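PDB 4DM5: osmotically inducible lipoprotein OsmE from Pseudomonas aeruginosa PAO1, which is of uncharacterised function but, as an osmotically inducible lipoprotein with a BamE-like domain, probably resides in the bacterial envelope as a membrane-attached protein. Local coordinates for residues A[9-21]-A[55-67]. Residues are numbered along the deposited sequence; the frame is centred on the assembly and turned at random.
Sequences PVNYITFRNEPLV and SYILNKDGQQQPF
Phe15 packs on the face of the hairpin 55-60/63-67, close to its type I' turn (Lys60 to Gln63), with Gln65 CB 3.6 Å from Phe15 CZ. The ring and the Gln65 amide stand 78° apart; Gln65 CG lies near the rim of one ring face, Thr14 CG2 near the rim of the opposite one, and Gln63 O meets the edge. The bend at chi2 (50°) turns the Gln65 amide away from the ring toward Val10, whose CG2 is 3.3 Å from Gln65 OE1. Gln65 NE2 donates a hydrogen bond to a lone pair of Pro66 O (3.0 Å), near the amide plane, fixing the amide's rotation.

At the other end, Leu20 crosses Tyr56 at about a right angle, with Leu20 CD1 3.6 Å from the Tyr56 ring centroid and 17° off the normal, a CH-pi contact over the face; Leu20 CD2 reaches toward Tyr56 CZ. Val21 CG2 makes an off-centre CH-pi contact with Phe67, and Leu58 splits its methyls, CD1 against Phe15 CD1 and Val21 CG2, CD2 against Leu20 CD1.

Waters carry the polar links: one joins Glu18 OE1 to Asn59 N, another Glu18 OE2 to Asn59 O, a third donates to Thr14 O and Asp61 OD2, and a fourth links Thr14 OG1 with Gln63 OE1.

Helices 12-15 and 19-22 pack on one face of the sheet's central hairpin, with Val33 of helix 30-37 touching Tyr56 and Phe82 meeting Phe67 edge-to-face.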
loop_
_atom_site.group_PDB
_atom_site.type_symbol
_atom_site.label_atom_id
_atom_site.label_comp_id
_atom_site.label_asym_id
_atom_site.label_seq_id
_atom_site.Cartn_x
_atom_site.Cartn_y
_atom_site.Cartn_z
ATOM N N PRO A 9 11.654 -12.505 -1.407
ATOM C CA PRO A 9 10.527 -13.394 -1.039
ATOM C C PRO A 9 9.988 -13.034 0.369
ATOM O O PRO A 9 10.713 -13.217 1.339
ATOM C CB PRO A 9 11.213 -14.757 -0.981
ATOM C CG PRO A 9 12.629 -14.452 -0.516
ATOM C CD PRO A 9 12.906 -12.967 -0.772
ATOM N N VAL A 10 8.741 -12.589 0.525
ATOM C CA VAL A 10 8.401 -11.895 1.760
ATOM C C VAL A 10 7.877 -13.029 2.660
ATOM O O VAL A 10 7.149 -13.868 2.178
ATOM C CB VAL A 10 7.277 -10.876 1.570
ATOM C CG1 VAL A 10 6.894 -10.315 2.885
ATOM C CG2 VAL A 10 7.782 -9.821 0.608
ATOM N N ASN A 11 8.259 -13.031 3.937
ATOM C CA ASN A 11 7.668 -13.953 4.926
ATOM C C ASN A 11 6.522 -13.255 5.531
ATOM O O ASN A 11 6.617 -12.350 6.457
ATOM C CB ASN A 11 8.724 -14.428 5.975
ATOM C CG ASN A 11 8.150 -15.447 6.987
ATOM O OD1 ASN A 11 6.953 -15.584 7.098
ATOM N ND2 ASN A 11 9.007 -16.043 7.804
ATOM N N TYR A 12 5.338 -13.591 5.050
ATOM C CA TYR A 12 4.136 -12.944 5.503
ATOM C C TYR A 12 3.966 -13.011 7.008
ATOM O O TYR A 12 3.581 -12.041 7.648
ATOM C CB TYR A 12 2.892 -13.532 4.708
ATOM C CG TYR A 12 1.595 -13.007 5.154
ATOM C CD1 TYR A 12 1.180 -11.713 4.758
ATOM C CD2 TYR A 12 0.867 -13.635 6.097
ATOM C CE1 TYR A 12 -0.023 -11.253 5.252
ATOM C CE2 TYR A 12 -0.257 -13.126 6.640
ATOM C CZ TYR A 12 -0.738 -11.973 6.206
ATOM O OH TYR A 12 -1.933 -11.455 6.717
ATOM N N ILE A 13 4.359 -14.095 7.662
ATOM C CA ILE A 13 4.177 -14.241 9.069
ATOM C C ILE A 13 4.868 -13.090 9.784
ATOM O O ILE A 13 4.295 -12.605 10.768
ATOM C CB ILE A 13 4.732 -15.644 9.623
ATOM C CG1 ILE A 13 3.841 -16.789 9.200
ATOM C CG2 ILE A 13 4.690 -15.732 11.199
ATOM C CD1 ILE A 13 2.354 -16.622 9.631
ATOM N N THR A 14 6.038 -12.667 9.306
ATOM C CA THR A 14 6.766 -11.581 10.013
ATOM C C THR A 14 5.890 -10.314 10.113
ATOM O O THR A 14 5.937 -9.606 11.138
ATOM C CB THR A 14 8.020 -11.276 9.245
ATOM O OG1 THR A 14 8.780 -12.532 9.180
ATOM C CG2 THR A 14 8.911 -10.201 9.956
ATOM N N PHE A 15 5.101 -10.083 9.063
ATOM C CA PHE A 15 4.404 -8.820 8.967
ATOM C C PHE A 15 2.934 -8.904 9.291
ATOM O O PHE A 15 2.205 -7.897 9.075
ATOM C CB PHE A 15 4.656 -8.268 7.544
ATOM C CG PHE A 15 6.096 -7.986 7.311
ATOM C CD1 PHE A 15 6.696 -6.878 7.876
ATOM C CD2 PHE A 15 6.915 -8.868 6.567
ATOM C CE1 PHE A 15 8.025 -6.617 7.780
ATOM C CE2 PHE A 15 8.300 -8.587 6.425
ATOM C CZ PHE A 15 8.815 -7.430 7.010
ATOM N N ARG A 16 2.437 -10.071 9.623
ATOM C CA ARG A 16 0.968 -10.245 9.674
ATOM C C ARG A 16 0.230 -9.345 10.675
ATOM O O ARG A 16 -0.970 -9.087 10.489
ATOM C CB ARG A 16 0.545 -11.703 9.824
ATOM C CG ARG A 16 0.916 -12.250 11.205
ATOM C CD ARG A 16 0.305 -13.630 11.540
ATOM N NE ARG A 16 -1.194 -13.573 11.546
ATOM C CZ ARG A 16 -1.992 -13.599 12.613
ATOM N NH1 ARG A 16 -1.471 -13.743 13.834
ATOM N NH2 ARG A 16 -3.330 -13.536 12.464
ATOM N N ASN A 17 0.929 -8.853 11.693
ATOM C CA ASN A 17 0.310 -8.008 12.688
ATOM C C ASN A 17 0.539 -6.521 12.424
ATOM O O ASN A 17 0.114 -5.696 13.228
ATOM C CB ASN A 17 0.796 -8.438 14.096
ATOM C CG ASN A 17 0.205 -9.736 14.517
ATOM O OD1 ASN A 17 -1.008 -9.944 14.410
ATOM N ND2 ASN A 17 1.060 -10.629 14.931
ATOM N N GLU A 18 1.244 -6.217 11.331
ATOM C CA GLU A 18 1.408 -4.754 10.968
ATOM C C GLU A 18 0.021 -4.203 10.641
ATOM O O GLU A 18 -0.694 -4.791 9.886
ATOM C CB GLU A 18 2.245 -4.610 9.753
ATOM C CG GLU A 18 3.685 -4.799 10.005
ATOM C CD GLU A 18 4.209 -3.665 10.916
ATOM O OE1 GLU A 18 3.967 -2.430 10.694
ATOM O OE2 GLU A 18 4.859 -3.997 11.886
ATOM N N PRO A 19 -0.330 -3.022 11.206
ATOM C CA PRO A 19 -1.648 -2.450 10.919
ATOM C C PRO A 19 -1.984 -2.294 9.424
ATOM O O PRO A 19 -3.139 -2.598 9.027
ATOM C CB PRO A 19 -1.640 -1.052 11.594
ATOM C CG PRO A 19 -0.677 -1.299 12.723
ATOM C CD PRO A 19 0.420 -2.258 12.206
ATOM N N LEU A 20 -0.984 -1.903 8.598
ATOM C CA LEU A 20 -1.257 -1.813 7.190
ATOM C C LEU A 20 -1.675 -3.118 6.528
ATOM O O LEU A 20 -2.409 -3.156 5.514
ATOM C CB LEU A 20 -0.065 -1.279 6.437
ATOM C CG LEU A 20 -0.006 0.258 6.672
ATOM C CD1 LEU A 20 1.440 0.672 6.294
ATOM C CD2 LEU A 20 -1.077 1.106 5.879
ATOM N N VAL A 21 -1.170 -4.211 7.088
ATOM C CA VAL A 21 -1.403 -5.557 6.554
ATOM C C VAL A 21 -2.644 -6.099 7.214
ATOM O O VAL A 21 -3.495 -6.700 6.502
ATOM C CB VAL A 21 -0.205 -6.446 6.920
ATOM C CG1 VAL A 21 -0.469 -7.903 6.473
ATOM C CG2 VAL A 21 0.989 -5.905 6.212
ATOM N N SER A 55 2.847 4.788 -0.594
ATOM C CA SER A 55 4.012 3.813 -0.457
ATOM C C SER A 55 4.446 3.857 0.979
ATOM O O SER A 55 4.552 4.955 1.607
ATOM C CB SER A 55 5.224 4.206 -1.278
ATOM O OG SER A 55 5.041 3.984 -2.648
ATOM N N TYR A 56 4.860 2.698 1.527
ATOM C CA TYR A 56 5.371 2.582 2.925
ATOM C C TYR A 56 6.561 1.688 2.973
ATOM O O TYR A 56 6.837 0.913 1.975
ATOM C CB TYR A 56 4.314 1.938 3.827
ATOM C CG TYR A 56 2.941 2.612 3.746
ATOM C CD1 TYR A 56 2.640 3.601 4.671
ATOM C CD2 TYR A 56 2.013 2.262 2.812
ATOM C CE1 TYR A 56 1.388 4.228 4.653
ATOM C CE2 TYR A 56 0.722 2.862 2.729
ATOM C CZ TYR A 56 0.424 3.847 3.707
ATOM O OH TYR A 56 -0.794 4.442 3.738
ATOM N N ILE A 57 7.316 1.824 4.064
ATOM C CA ILE A 57 8.318 0.800 4.335
ATOM C C ILE A 57 7.877 0.223 5.685
ATOM O O ILE A 57 7.854 0.909 6.711
ATOM C CB ILE A 57 9.731 1.438 4.477
ATOM C CG1 ILE A 57 10.138 2.078 3.150
ATOM C CG2 ILE A 57 10.671 0.345 5.028
ATOM C CD1 ILE A 57 10.418 1.145 1.994
ATOM N N LEU A 58 7.588 -1.069 5.697
ATOM C CA LEU A 58 7.284 -1.734 6.977
ATOM C C LEU A 58 8.593 -2.057 7.647
ATOM O O LEU A 58 9.596 -2.429 6.924
ATOM C CB LEU A 58 6.538 -3.028 6.694
ATOM C CG LEU A 58 5.228 -2.973 5.883
ATOM C CD1 LEU A 58 4.715 -4.378 5.624
ATOM C CD2 LEU A 58 4.228 -2.030 6.529
ATOM N N ASN A 59 8.620 -1.899 8.966
ATOM C CA ASN A 59 9.869 -2.159 9.700
ATOM C C ASN A 59 9.480 -3.006 10.898
ATOM O O ASN A 59 8.811 -2.525 11.851
ATOM C CB ASN A 59 10.469 -0.805 10.126
ATOM C CG ASN A 59 11.870 -0.931 10.652
ATOM O OD1 ASN A 59 12.459 -2.006 10.694
ATOM N ND2 ASN A 59 12.430 0.202 11.020
ATOM N N LYS A 60 9.912 -4.257 10.901
ATOM C CA LYS A 60 9.500 -5.148 11.961
ATOM C C LYS A 60 10.646 -6.107 12.195
ATOM O O LYS A 60 11.105 -6.782 11.265
ATOM C CB LYS A 60 8.249 -5.954 11.565
ATOM C CG LYS A 60 7.786 -6.913 12.678
ATOM C CD LYS A 60 7.398 -6.218 13.972
ATOM C CE LYS A 60 6.752 -7.250 14.889
ATOM N NZ LYS A 60 6.415 -6.563 16.153
ATOM N N ASP A 61 11.121 -6.139 13.453
ATOM C CA ASP A 61 12.099 -7.194 13.842
ATOM C C ASP A 61 13.374 -7.113 12.964
ATOM O O ASP A 61 13.949 -8.224 12.614
ATOM C CB ASP A 61 11.494 -8.564 13.729
ATOM C CG ASP A 61 10.345 -8.820 14.798
ATOM O OD1 ASP A 61 10.286 -7.997 15.751
ATOM O OD2 ASP A 61 9.659 -9.820 14.644
ATOM N N GLY A 62 13.803 -5.894 12.726
ATOM C CA GLY A 62 15.005 -5.622 11.944
ATOM C C GLY A 62 14.932 -5.865 10.456
ATOM O O GLY A 62 15.960 -5.913 9.768
ATOM N N GLN A 63 13.714 -6.025 9.943
ATOM C CA GLN A 63 13.533 -6.330 8.530
ATOM C C GLN A 63 12.711 -5.206 7.978
ATOM O O GLN A 63 11.731 -4.807 8.599
ATOM C CB GLN A 63 12.792 -7.622 8.405
ATOM C CG GLN A 63 13.509 -8.705 9.151
ATOM C CD GLN A 63 13.283 -9.966 8.468
ATOM O OE1 GLN A 63 12.777 -10.891 9.058
ATOM N NE2 GLN A 63 13.688 -10.025 7.195
ATOM N N GLN A 64 13.118 -4.682 6.830
ATOM C CA GLN A 64 12.366 -3.667 6.104
ATOM C C GLN A 64 11.716 -4.291 4.843
ATOM O O GLN A 64 12.227 -5.214 4.208
ATOM C CB GLN A 64 13.197 -2.429 5.837
ATOM C CG GLN A 64 13.365 -1.631 7.116
ATOM C CD GLN A 64 14.378 -0.537 6.984
ATOM O OE1 GLN A 64 15.020 -0.384 5.924
ATOM N NE2 GLN A 64 14.525 0.273 8.058
ATOM N N GLN A 65 10.477 -3.832 4.573
ATOM C CA GLN A 65 9.762 -4.390 3.484
ATOM C C GLN A 65 8.841 -3.302 2.894
ATOM O O GLN A 65 7.959 -2.765 3.570
ATOM C CB GLN A 65 8.871 -5.445 4.051
ATOM C CG GLN A 65 7.954 -6.130 3.079
ATOM C CD GLN A 65 8.621 -6.625 1.862
ATOM O OE1 GLN A 65 9.644 -7.442 2.032
ATOM N NE2 GLN A 65 8.264 -6.136 0.681
ATOM N N PRO A 66 8.993 -3.007 1.616
ATOM C CA PRO A 66 8.073 -2.074 0.954
ATOM C C PRO A 66 6.643 -2.623 0.995
ATOM O O PRO A 66 6.371 -3.825 0.909
ATOM C CB PRO A 66 8.580 -2.028 -0.471
ATOM C CG PRO A 66 10.083 -2.216 -0.270
ATOM C CD PRO A 66 10.092 -3.365 0.698
ATOM N N PHE A 67 5.682 -1.683 1.047
ATOM C CA PHE A 67 4.292 -2.026 1.026
ATOM C C PHE A 67 3.562 -0.865 0.363
ATOM O O PHE A 67 3.977 0.295 0.508
ATOM C CB PHE A 67 3.767 -2.208 2.459
ATOM C CG PHE A 67 2.446 -2.909 2.506
ATOM C CD1 PHE A 67 2.319 -4.297 2.408
ATOM C CD2 PHE A 67 1.301 -2.162 2.806
ATOM C CE1 PHE A 67 1.082 -4.881 2.512
ATOM C CE2 PHE A 67 0.054 -2.784 2.874
ATOM C CZ PHE A 67 -0.073 -4.189 2.731
HETATM O O HOH W 1 7.146 -10.647 13.482
HETATM O O HOH W 2 11.011 -12.151 7.651
HETATM O O HOH W 3 6.211 -0.808 10.199
HETATM O O HOH W 4 6.550 -2.567 13.440
#